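Local coordinates for protein probable amino acid aminotransferase (Mycobacterium tuberculosis, PDB 6Q1S) that is a probable amino acid aminotransferase of the class IV family, holding 4'-deoxy-4'-aminopyridoxal-5'-phosphate and 2-oxoglutaric acid in the crystal, at residues A222-E225 with V226-K230; L252-S255 with M256-A259; L67-W70 with R71-V74. One frame throughout, in Å; residues are numbered along the deposited sequence.

Interaction 1. Residues A222-E225 with V226-K230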
ATOM      1  N   ALA B 222       9.918  -7.703 -22.964  1.00 29.70           N
ATOM      2  CA  ALA B 222       9.504  -8.149 -24.288  1.00 30.40           C
ATOM      3  C   ALA B 222       9.891  -7.141 -25.359  1.00 30.97           C
ATOM      4  O   ALA B 222      10.195  -7.528 -26.493  1.00 31.71           O
ATOM      5  CB  ALA B 222       7.996  -8.401 -24.311  1.00 30.20           C
ATOM      6  N   LEU B 223       9.892  -5.848 -25.021  1.00 30.67           N
ATOM      7  CA  LEU B 223      10.369  -4.838 -25.960  1.00 31.21           C
ATOM      8  C   LEU B 223      11.852  -5.019 -26.243  1.00 31.65           C
ATOM      9  O   LEU B 223      12.293  -4.887 -27.390  1.00 32.39           O
ATOM     10  CB  LEU B 223      10.098  -3.434 -25.420  1.00 30.78           C
ATOM     11  CG  LEU B 223      10.626  -2.284 -26.279  1.00 31.31           C
ATOM     12  CD1 LEU B 223       9.874  -2.208 -27.598  1.00 31.94           C
ATOM     13  CD2 LEU B 223      10.539  -0.961 -25.532  1.00 30.84           C
ATOM     14  N   PHE B 224      12.641  -5.318 -25.210  1.00 31.25           N
ATOM     15  CA  PHE B 224      14.061  -5.564 -25.430  1.00 31.70           C
ATOM     16  C   PHE B 224      14.289  -6.771 -26.329  1.00 32.36           C
ATOM     17  O   PHE B 224      15.259  -6.803 -27.089  1.00 33.02           O
ATOM     18  CB  PHE B 224      14.785  -5.754 -24.096  1.00 31.15           C
ATOM     19  CG  PHE B 224      15.251  -4.469 -23.467  1.00 30.83           C
ATOM     20  CD1 PHE B 224      14.717  -3.253 -23.865  1.00 30.85           C
ATOM     21  CD2 PHE B 224      16.234  -4.475 -22.489  1.00 30.57           C
ATOM     22  CE1 PHE B 224      15.143  -2.069 -23.290  1.00 30.61           C
ATOM     23  CE2 PHE B 224      16.665  -3.293 -21.911  1.00 30.33           C
ATOM     24  CZ  PHE B 224      16.120  -2.089 -22.315  1.00 30.35           C
ATOM     25  N   GLU B 225      13.416  -7.776 -26.255  1.00 32.23           N
ATOM     26  CA  GLU B 225      13.596  -8.959 -27.087  1.00 32.89           C
ATOM     27  C   GLU B 225      13.363  -8.643 -28.561  1.00 33.67           C
ATOM     28  O   GLU B 225      14.153  -9.038 -29.427  1.00 34.42           O
ATOM     29  CB  GLU B 225      12.663 -10.076 -26.627  1.00 32.58           C
ATOM     30  CG  GLU B 225      12.935 -10.576 -25.221  1.00 33.87           C
ATOM     31  CD  GLU B 225      12.062 -11.764 -24.860  1.00 40.22           C
ATOM     32  OE1 GLU B 225      12.158 -12.253 -23.713  1.00 41.82           O
ATOM     33  OE2 GLU B 225      11.264 -12.199 -25.721  1.00 42.89           O
ATOM     34  N   VAL B 226      12.268  -7.947 -28.871  1.00 33.55           N
ATOM     35  CA  VAL B 226      11.959  -7.671 -30.270  1.00 34.32           C
ATOM     36  C   VAL B 226      12.929  -6.644 -30.836  1.00 34.92           C
ATOM     37  O   VAL B 226      13.329  -6.730 -32.001  1.00 37.55           O
ATOM     38  CB  VAL B 226      10.496  -7.211 -30.424  1.00 34.10           C
ATOM     39  CG1 VAL B 226       9.559  -8.417 -30.477  1.00 34.12           C
ATOM     40  CG2 VAL B 226      10.105  -6.220 -29.343  1.00 33.91           C
ATOM     41  N   ALA B 227      13.328  -5.665 -30.021  1.00 34.23           N
ATOM     42  CA  ALA B 227      14.233  -4.626 -30.503  1.00 34.62           C
ATOM     43  C   ALA B 227      15.633  -5.178 -30.744  1.00 35.13           C
ATOM     44  O   ALA B 227      16.291  -4.815 -31.726  1.00 37.43           O
ATOM     45  CB  ALA B 227      14.275  -3.465 -29.509  1.00 33.95           C
ATOM     46  N   ARG B 228      16.102  -6.060 -29.861  1.00 34.78           N
ATOM     47  CA  ARG B 228      17.417  -6.667 -30.038  1.00 35.27           C
ATOM     48  C   ARG B 228      17.459  -7.543 -31.285  1.00 36.14           C
ATOM     49  O   ARG B 228      18.476  -7.586 -31.988  1.00 36.85           O
ATOM     50  CB  ARG B 228      17.782  -7.471 -28.792  1.00 34.71           C
ATOM     51  CG  ARG B 228      18.372  -6.616 -27.686  1.00 34.13           C
ATOM     52  CD  ARG B 228      18.657  -7.419 -26.433  1.00 33.58           C
ATOM     53  NE  ARG B 228      19.149  -6.557 -25.361  1.00 36.69           N
ATOM     54  CZ  ARG B 228      18.874  -6.730 -24.073  1.00 36.67           C
ATOM     55  NH1 ARG B 228      18.104  -7.736 -23.683  1.00 35.13           N
ATOM     56  NH2 ARG B 228      19.367  -5.892 -23.171  1.00 37.44           N
ATOM     57  N   ALA B 229      16.363  -8.246 -31.576  1.00 36.15           N
ATOM     58  CA  ALA B 229      16.299  -9.089 -32.762  1.00 37.00           C
ATOM     59  C   ALA B 229      16.207  -8.284 -34.050  1.00 37.71           C
ATOM     60  O   ALA B 229      16.389  -8.857 -35.129  1.00 38.55           O
ATOM     61  CB  ALA B 229      15.112 -10.046 -32.666  1.00 36.81           C
ATOM     62  N   LYS B 230      15.928  -6.985 -33.967  1.00 37.42           N
ATOM     63  CA  LYS B 230      15.847  -6.129 -35.142  1.00 38.09           C
ATOM     64  C   LYS B 230      17.057  -5.221 -35.304  1.00 38.38           C
ATOM     65  O   LYS B 230      17.104  -4.446 -36.265  1.00 38.96           O
ATOM     66  CB  LYS B 230      14.575  -5.279 -35.084  1.00 37.69           C
ATOM     67  CG  LYS B 230      13.294  -6.051 -35.351  1.00 37.69           C
ATOM     68  CD  LYS B 230      12.070  -5.185 -35.090  1.00 37.21           C
ATOM     69  CE  LYS B 230      12.233  -3.784 -35.663  1.00 38.14           C
ATOM     70  NZ  LYS B 230      12.228  -3.767 -37.150  1.00 40.35           N
TER

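Interaction 2. Residues L252-S255 with M256-A259. With PMP (4'-deoxy-4'-aminopyridoxal-5'-phosphate), chain G; AKG (2-oxoglutaric acid), chain H.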
ATOM      1  N   LEU B 252       6.498   5.952 -21.115  1.00 28.21           N
ATOM      2  CA  LEU B 252       6.035   5.270 -19.915  1.00 27.49           C
ATOM      3  C   LEU B 252       5.359   3.989 -20.389  1.00 28.48           C
ATOM      4  O   LEU B 252       4.231   4.014 -20.890  1.00 31.58           O
ATOM      5  CB  LEU B 252       5.102   6.165 -19.111  1.00 27.08           C
ATOM      6  CG  LEU B 252       5.795   7.450 -18.657  1.00 27.10           C
ATOM      7  CD1 LEU B 252       4.807   8.388 -18.016  1.00 26.81           C
ATOM      8  CD2 LEU B 252       6.935   7.130 -17.699  1.00 26.77           C
ATOM      9  N   VAL B 253       6.065   2.874 -20.250  1.00 27.48           N
ATOM     10  CA  VAL B 253       5.649   1.598 -20.814  1.00 27.65           C
ATOM     11  C   VAL B 253       4.964   0.761 -19.744  1.00 27.00           C
ATOM     12  O   VAL B 253       5.436   0.679 -18.603  1.00 28.23           O
ATOM     13  CB  VAL B 253       6.860   0.857 -21.411  1.00 28.09           C
ATOM     14  CG1 VAL B 253       6.410  -0.312 -22.250  1.00 28.44           C
ATOM     15  CG2 VAL B 253       7.706   1.816 -22.239  1.00 28.66           C
ATOM     16  N   SER B 254       3.859   0.123 -20.118  1.00 27.05           N
ATOM     17  CA  SER B 254       3.094  -0.721 -19.210  1.00 26.51           C
ATOM     18  C   SER B 254       2.256  -1.679 -20.048  1.00 26.84           C
ATOM     19  O   SER B 254       2.243  -1.607 -21.279  1.00 27.48           O
ATOM     20  CB  SER B 254       2.226   0.113 -18.262  1.00 26.13           C
ATOM     21  OG  SER B 254       1.223   0.824 -18.968  1.00 28.25           O
ATOM     22  N   SER B 255       1.548  -2.582 -19.368  1.00 26.45           N
ATOM     23  CA  SER B 255       0.857  -3.658 -20.071  1.00 26.78           C
ATOM     24  C   SER B 255      -0.409  -3.173 -20.769  1.00 27.05           C
ATOM     25  O   SER B 255      -0.714  -3.623 -21.879  1.00 27.64           O
ATOM     26  CB  SER B 255       0.521  -4.788 -19.099  1.00 26.29           C
ATOM     27  OG  SER B 255       1.697  -5.431 -18.638  1.00 27.53           O
ATOM     28  N   MET B 256      -1.150  -2.254 -20.152  1.00 26.67           N
ATOM     29  CA  MET B 256      -2.410  -1.796 -20.729  1.00 26.93           C
ATOM     30  C   MET B 256      -2.244  -0.526 -21.560  1.00 27.38           C
ATOM     31  O   MET B 256      -2.777  -0.435 -22.670  1.00 27.97           O
ATOM     32  CB  MET B 256      -3.447  -1.580 -19.621  1.00 26.32           C
ATOM     33  CG  MET B 256      -4.781  -1.046 -20.111  1.00 29.26           C
ATOM     34  SD  MET B 256      -6.056  -1.066 -18.833  1.00 31.89           S
ATOM     35  CE  MET B 256      -5.535   0.303 -17.807  1.00 31.48           C
ATOM     36  N   THR B 257      -1.519   0.465 -21.036  1.00 27.15           N
ATOM     37  CA  THR B 257      -1.292   1.703 -21.773  1.00 27.59           C
ATOM     38  C   THR B 257      -0.269   1.534 -22.892  1.00 28.51           C
ATOM     39  O   THR B 257      -0.207   2.378 -23.793  1.00 30.99           O
ATOM     40  CB  THR B 257      -0.835   2.806 -20.810  1.00 27.17           C
ATOM     41  OG1 THR B 257      -1.644   2.773 -19.627  1.00 26.53           O
ATOM     42  CG2 THR B 257      -0.968   4.180 -21.454  1.00 27.59           C
ATOM     43  N   LEU B 258       0.514   0.454 -22.857  1.00 28.69           N
ATOM     44  CA  LEU B 258       1.552   0.168 -23.844  1.00 28.82           C
ATOM     45  C   LEU B 258       2.656   1.217 -23.810  1.00 29.18           C
ATOM     46  O   LEU B 258       3.622   1.067 -23.059  1.00 30.24           O
ATOM     47  CB  LEU B 258       0.958   0.042 -25.250  1.00 29.57           C
ATOM     48  CG  LEU B 258      -0.028  -1.115 -25.435  1.00 29.62           C
ATOM     49  CD1 LEU B 258      -0.266  -1.377 -26.909  1.00 30.48           C
ATOM     50  CD2 LEU B 258       0.465  -2.375 -24.734  1.00 29.26           C
ATOM     51  N   ALA B 259       2.539   2.280 -24.602  1.00 29.93           N
ATOM     52  CA  ALA B 259       3.608   3.270 -24.698  1.00 29.57           C
ATOM     53  C   ALA B 259       3.014   4.665 -24.791  1.00 30.06           C
ATOM     54  O   ALA B 259       2.299   4.976 -25.748  1.00 32.43           O
ATOM     55  CB  ALA B 259       4.510   2.992 -25.904  1.00 30.31           C
TER
HETATM   56  N1  PMP G 301       6.010  -0.089 -12.573  1.00 23.88           N
HETATM   57  C2  PMP G 301       4.920  -0.117 -11.770  1.00 23.40           C
HETATM   58  C2A PMP G 301       5.004   0.429 -10.367  1.00 22.89           C
HETATM   59  C3  PMP G 301       3.640  -0.682 -12.266  1.00 23.42           C
HETATM   60  O3  PMP G 301       2.531  -0.721 -11.478  1.00 22.97           O
HETATM   61  C4  PMP G 301       3.616  -1.203 -13.651  1.00 23.99           C
HETATM   62  C4A PMP G 301       2.363  -1.798 -14.248  1.00 26.07           C
HETATM   63  N4A PMP G 301       1.306  -0.772 -14.292  1.00 26.70           N
HETATM   64  C5  PMP G 301       4.877  -1.115 -14.427  1.00 24.48           C
HETATM   65  C6  PMP G 301       6.007  -0.559 -13.833  1.00 24.39           C
HETATM   66  C5A PMP G 301       4.931  -1.628 -15.848  1.00 27.03           C
HETATM   67  O4P PMP G 301       4.764  -3.045 -15.850  1.00 28.54           O
HETATM   68  P   PMP G 301       4.052  -3.786 -17.089  1.00 29.28           P
HETATM   69  O1P PMP G 301       2.645  -3.253 -17.221  1.00 29.28           O
HETATM   70  O2P PMP G 301       4.839  -3.498 -18.346  1.00 32.23           O
HETATM   71  O3P PMP G 301       4.019  -5.272 -16.826  1.00 27.02           O
HETATM   72  C1  AKG H 302      -2.496   1.568 -16.421  1.00 38.59           C
HETATM   73  O1  AKG H 302      -2.665   2.801 -16.522  1.00 38.84           O
HETATM   74  O2  AKG H 302      -2.370   0.833 -17.425  1.00 39.17           O
HETATM   75  C2  AKG H 302      -2.440   0.964 -15.092  1.00 37.11           C
HETATM   76  O5  AKG H 302      -1.472   0.296 -14.766  1.00 38.19           O
HETATM   77  C3  AKG H 302      -3.579   1.176 -14.121  1.00 34.28           C
HETATM   78  C4  AKG H 302      -3.313   2.427 -13.293  1.00 32.69           C
HETATM   79  C5  AKG H 302      -4.558   3.277 -13.224  1.00 31.45           C
HETATM   80  O3  AKG H 302      -5.618   2.815 -13.701  1.00 31.51           O
HETATM   81  O4  AKG H 302      -4.483   4.410 -12.702  1.00 29.79           O
HETATM   82  O   HOH W   1      -0.864  -0.701 -18.040  1.00 52.68           O

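Interaction 3. Residues L67-W70 with R71-V74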
ATOM      1  N   LEU B  67      -0.180 -22.374 -11.469  1.00 25.32           N
ATOM      2  CA  LEU B  67      -0.194 -21.828 -12.823  1.00 25.80           C
ATOM      3  C   LEU B  67      -1.186 -22.524 -13.749  1.00 26.34           C
ATOM      4  O   LEU B  67      -1.839 -21.819 -14.539  1.00 26.49           O
ATOM      5  CB  LEU B  67       1.217 -21.861 -13.427  1.00 26.24           C
ATOM      6  CG  LEU B  67       2.294 -20.974 -12.801  1.00 25.84           C
ATOM      7  CD1 LEU B  67       1.678 -19.757 -12.115  1.00 25.15           C
ATOM      8  CD2 LEU B  67       3.134 -21.776 -11.829  1.00 25.71           C
ATOM      9  N   PRO B  68      -1.342 -23.855 -13.737  1.00 26.70           N
ATOM     10  CA  PRO B  68      -2.398 -24.457 -14.569  1.00 27.46           C
ATOM     11  C   PRO B  68      -3.791 -23.974 -14.208  1.00 27.19           C
ATOM     12  O   PRO B  68      -4.642 -23.839 -15.097  1.00 28.33           O
ATOM     13  CB  PRO B  68      -2.236 -25.960 -14.308  1.00 27.57           C
ATOM     14  CG  PRO B  68      -0.814 -26.122 -13.925  1.00 27.66           C
ATOM     15  CD  PRO B  68      -0.469 -24.887 -13.145  1.00 27.41           C
ATOM     16  N   ARG B  69      -4.049 -23.711 -12.925  1.00 26.55           N
ATOM     17  CA  ARG B  69      -5.351 -23.197 -12.512  1.00 25.70           C
ATOM     18  C   ARG B  69      -5.541 -21.751 -12.958  1.00 25.52           C
ATOM     19  O   ARG B  69      -6.645 -21.357 -13.354  1.00 25.58           O
ATOM     20  CB  ARG B  69      -5.490 -23.321 -10.994  1.00 25.44           C
ATOM     21  CG  ARG B  69      -6.905 -23.553 -10.483  1.00 25.97           C
ATOM     22  CD  ARG B  69      -6.892 -24.541  -9.320  1.00 25.22           C
ATOM     23  NE  ARG B  69      -8.151 -24.567  -8.578  1.00 24.58           N
ATOM     24  CZ  ARG B  69      -8.334 -23.981  -7.398  1.00 25.97           C
ATOM     25  NH1 ARG B  69      -7.336 -23.324  -6.820  1.00 26.71           N
ATOM     26  NH2 ARG B  69      -9.511 -24.056  -6.794  1.00 25.54           N
ATOM     27  N   TRP B  70      -4.479 -20.945 -12.896  1.00 25.32           N
ATOM     28  CA  TRP B  70      -4.569 -19.560 -13.353  1.00 25.20           C
ATOM     29  C   TRP B  70      -4.740 -19.475 -14.865  1.00 25.91           C
ATOM     30  O   TRP B  70      -5.464 -18.606 -15.362  1.00 25.95           O
ATOM     31  CB  TRP B  70      -3.337 -18.773 -12.903  1.00 24.86           C
ATOM     32  CG  TRP B  70      -3.426 -18.291 -11.489  1.00 24.10           C
ATOM     33  CD1 TRP B  70      -2.789 -18.815 -10.401  1.00 24.32           C
ATOM     34  CD2 TRP B  70      -4.214 -17.197 -11.004  1.00 23.62           C
ATOM     35  NE1 TRP B  70      -3.123 -18.106  -9.272  1.00 23.11           N
ATOM     36  CE2 TRP B  70      -3.997 -17.108  -9.615  1.00 23.01           C
ATOM     37  CE3 TRP B  70      -5.078 -16.281 -11.611  1.00 23.69           C
ATOM     38  CZ2 TRP B  70      -4.612 -16.141  -8.824  1.00 22.46           C
ATOM     39  CZ3 TRP B  70      -5.687 -15.321 -10.822  1.00 23.15           C
ATOM     40  CH2 TRP B  70      -5.452 -15.260  -9.444  1.00 22.55           C
ATOM     41  N   ARG B  71      -4.068 -20.353 -15.619  1.00 26.53           N
ATOM     42  CA  ARG B  71      -4.189 -20.305 -17.075  1.00 27.26           C
ATOM     43  C   ARG B  71      -5.599 -20.646 -17.540  1.00 28.30           C
ATOM     44  O   ARG B  71      -6.038 -20.162 -18.588  1.00 30.37           O
ATOM     45  CB  ARG B  71      -3.175 -21.236 -17.741  1.00 27.90           C
ATOM     46  CG  ARG B  71      -1.743 -20.726 -17.712  1.00 27.83           C
ATOM     47  CD  ARG B  71      -0.838 -21.565 -18.606  1.00 28.59           C
ATOM     48  NE  ARG B  71      -0.188 -22.662 -17.896  1.00 28.57           N
ATOM     49  CZ  ARG B  71       1.063 -22.627 -17.453  1.00 28.44           C
ATOM     50  NH1 ARG B  71       1.804 -21.545 -17.646  1.00 28.31           N
ATOM     51  NH2 ARG B  71       1.577 -23.672 -16.819  1.00 28.47           N
ATOM     52  N   ARG B  72      -6.312 -21.497 -16.801  1.00 27.43           N
ATOM     53  CA  ARG B  72      -7.685 -21.810 -17.184  1.00 28.59           C
ATOM     54  C   ARG B  72      -8.618 -20.639 -16.900  1.00 27.22           C
ATOM     55  O   ARG B  72      -9.494 -20.326 -17.714  1.00 27.60           O
ATOM     56  CB  ARG B  72      -8.167 -23.068 -16.464  1.00 31.04           C
ATOM     57  CG  ARG B  72      -9.561 -23.512 -16.886  1.00 33.67           C
ATOM     58  CD  ARG B  72      -9.978 -24.769 -16.149  1.00 34.69           C
ATOM     59  NE  ARG B  72     -10.013 -24.560 -14.705  1.00 35.34           N
ATOM     60  CZ  ARG B  72     -10.053 -25.543 -13.813  1.00 36.22           C
ATOM     61  NH1 ARG B  72     -10.055 -26.806 -14.217  1.00 36.72           N
ATOM     62  NH2 ARG B  72     -10.083 -25.264 -12.517  1.00 36.27           N
ATOM     63  N   ALA B  73      -8.458 -19.993 -15.741  1.00 26.45           N
ATOM     64  CA  ALA B  73      -9.309 -18.855 -15.409  1.00 26.03           C
ATOM     65  C   ALA B  73      -9.115 -17.707 -16.393  1.00 26.29           C
ATOM     66  O   ALA B  73     -10.084 -17.041 -16.777  1.00 26.48           O
ATOM     67  CB  ALA B  73      -9.028 -18.391 -13.980  1.00 25.20           C
ATOM     68  N   VAL B  74      -7.873 -17.464 -16.820  1.00 26.44           N
ATOM     69  CA  VAL B  74      -7.631 -16.413 -17.806  1.00 26.75           C
ATOM     70  C   VAL B  74      -8.195 -16.815 -19.163  1.00 27.58           C
ATOM     71  O   VAL B  74      -8.751 -15.984 -19.890  1.00 27.84           O
ATOM     72  CB  VAL B  74      -6.134 -16.049 -17.874  1.00 28.28           C
ATOM     73  CG1 VAL B  74      -5.625 -15.661 -16.498  1.00 27.93           C
ATOM     74  CG2 VAL B  74      -5.300 -17.173 -18.452  1.00 30.16           C
TER

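Interaction 1. Residues A222-E225 with V226-K230
R228 reaches back one helical turn to F224, and its terminal NH2 stops 3.5 Å from CD2 of the phenyl ring, approaching obliquely. The guanidinium and ring planes are 63° apart, so the two groups do not lie flat on one another. Seen from the guanidinium, F224 CD2 and CB lie over one face, CB displaced toward the rim and 3.9 Å from NH1. The arginine chain gets there by running extended from CG to NE, with CG anti to its carbonyl carbon (chi1 -83°); its CG passes 3.2 Å from the carbonyl O of F224. On another side of the helix V226 turns CG2 onto the preceding turn, 3.1 Å from A222 O and 3.2 Å from L223 O, while CD1 of L223 meets that methyl more loosely.

Beneath these side chains the i to i+4 backbone bonds of helix 218-229 set the spacing; the one from A227 N to L223 O is 2.9 Å long, with an N-H...O angle of 158°. Farther out, Y236 meets the F224 ring edge-to-face, and R228 NH2 donates to the carbonyl O of C234, tying the helix to strand 233-236 of the same beta-alpha-beta unit. L223 and V226 pack on helix 275-286. R228 therefore serves two chemistries at once: a neutral carbonyl satisfies NH2, while aromatic carbon covers part of the cationic group without a flat stack.

Interaction 2. Residues L252-S255 with M256-A259
S254 and L258 face each other across a tight turn, and the bond from S254 N to L258 O (3.1 Å, 153° at the hydrogen) is the sounder of their two backbone links. The return bond, from L258 N to S254 O, is weak and bent to 121°. Close packing gathers about L258 O: the CA of V253 makes a CH...O contact with it at 3.1 Å, and CG1 of V253 lies 3.2 Å away, where chi1 of -168° sets it beside V253's own carbonyl carbon. CD2 of L258 in turn comes to 3.3 Å from S255 O. Helix 275-286 packs against L258 and A259.

Within the turn direct contact is slighter, and a water links S254 OG to M256 N. S254 OG only grazes T257 CB, and the water reaches O5 of 2-oxoglutaric acid (AKG) weakly. T257 OG1 donates to AKG O2 at 3.0 Å, and the methionine, bent at chi3, swings CE to 3.2 Å from the same oxygen. S255 turns the other way: its OG donates to O1P of PMP at 2.8 Å and is also hydrogen-bonded to H49, while T218 and T219 hydrogen-bond to PMP from the start of helix 218-229. The turn of a beta hairpin thus contributes S255 to the phosphate end of PMP and T257, with M256, to a carboxylate of 2-oxoglutaric acid, as part of the PMP pocket of this class IV aminotransferase.

Interaction 3. Residues L67-W70 with R71-V74
R71 folds back along the first turn of helix 67-84 and runs its side chain past the carbonyl O and CB of L67. Its CB begins 3.5 Å from the carbonyl O of L67, and CG comes slightly nearer, at 3.4 Å, because chi1 of -74° sets it anti to the carbonyl carbon and beside the backbone N. CD draws off to 4.2 Å from that oxygen. A bend at chi3 (-92°) then turns the chain, leaving NE 3.8 Å from L67 O and bringing CZ near the leucine's CB. At the end, NH2 lies 3.9 Å from L67 CB, which sits over one face of the guanidinium, displaced toward its rim. NH1 forms a salt bridge with E47, so the charged tip is fixed from outside the turn, while L67 CB and the carbonyl O of L67 both lie over one face of the group. The same L67 O accepts the backbone N-H of R71 in a bond of 2.9 Å.

Elsewhere round the helix, R69 and R72 hold like charges near each other, NE to NH2 at 4.4 Å, with their guanidinium planes 72° apart. Outside partners probably offset the repulsion: R69 makes a salt bridge to D8, and R72 NH2 donates to the carbonyl O of L7. Both methyls of V74 lie close to W70 O, and V74 N donates to the same oxygen.

W70, A73 and V74 form the buried side, set against strand 106-113, with W70 and V74 also touching L93 of strand 89-96; L67, W70 and R71 meet helix 46-59. The helix start thus packs on the five-stranded antiparallel sheet beside that neighbouring helix.

Overall arrangement
Interaction 2 is the buried member of the set, its centre about 7 Å from the centre of the chain, whereas the centres of interactions 1 and 3 lie about 18 and 20 Å from it and both are only partly buried. Those two are short runs of helix in which an arginine folds back on the preceding turn and finds its polar partner elsewhere; interaction 2 is a hairpin turn, several of whose polar groups go to ligands and water. Helix 275-286 packs on both 222-230 and 252-259. Helix 218-229 touches the hairpin through T218 and T219, while interactions 1 and 2 themselves stay about 5 Å apart at their nearest atoms. Interaction 3 packs on the five-stranded antiparallel sheet, away from the mixed sheet that holds the hairpin.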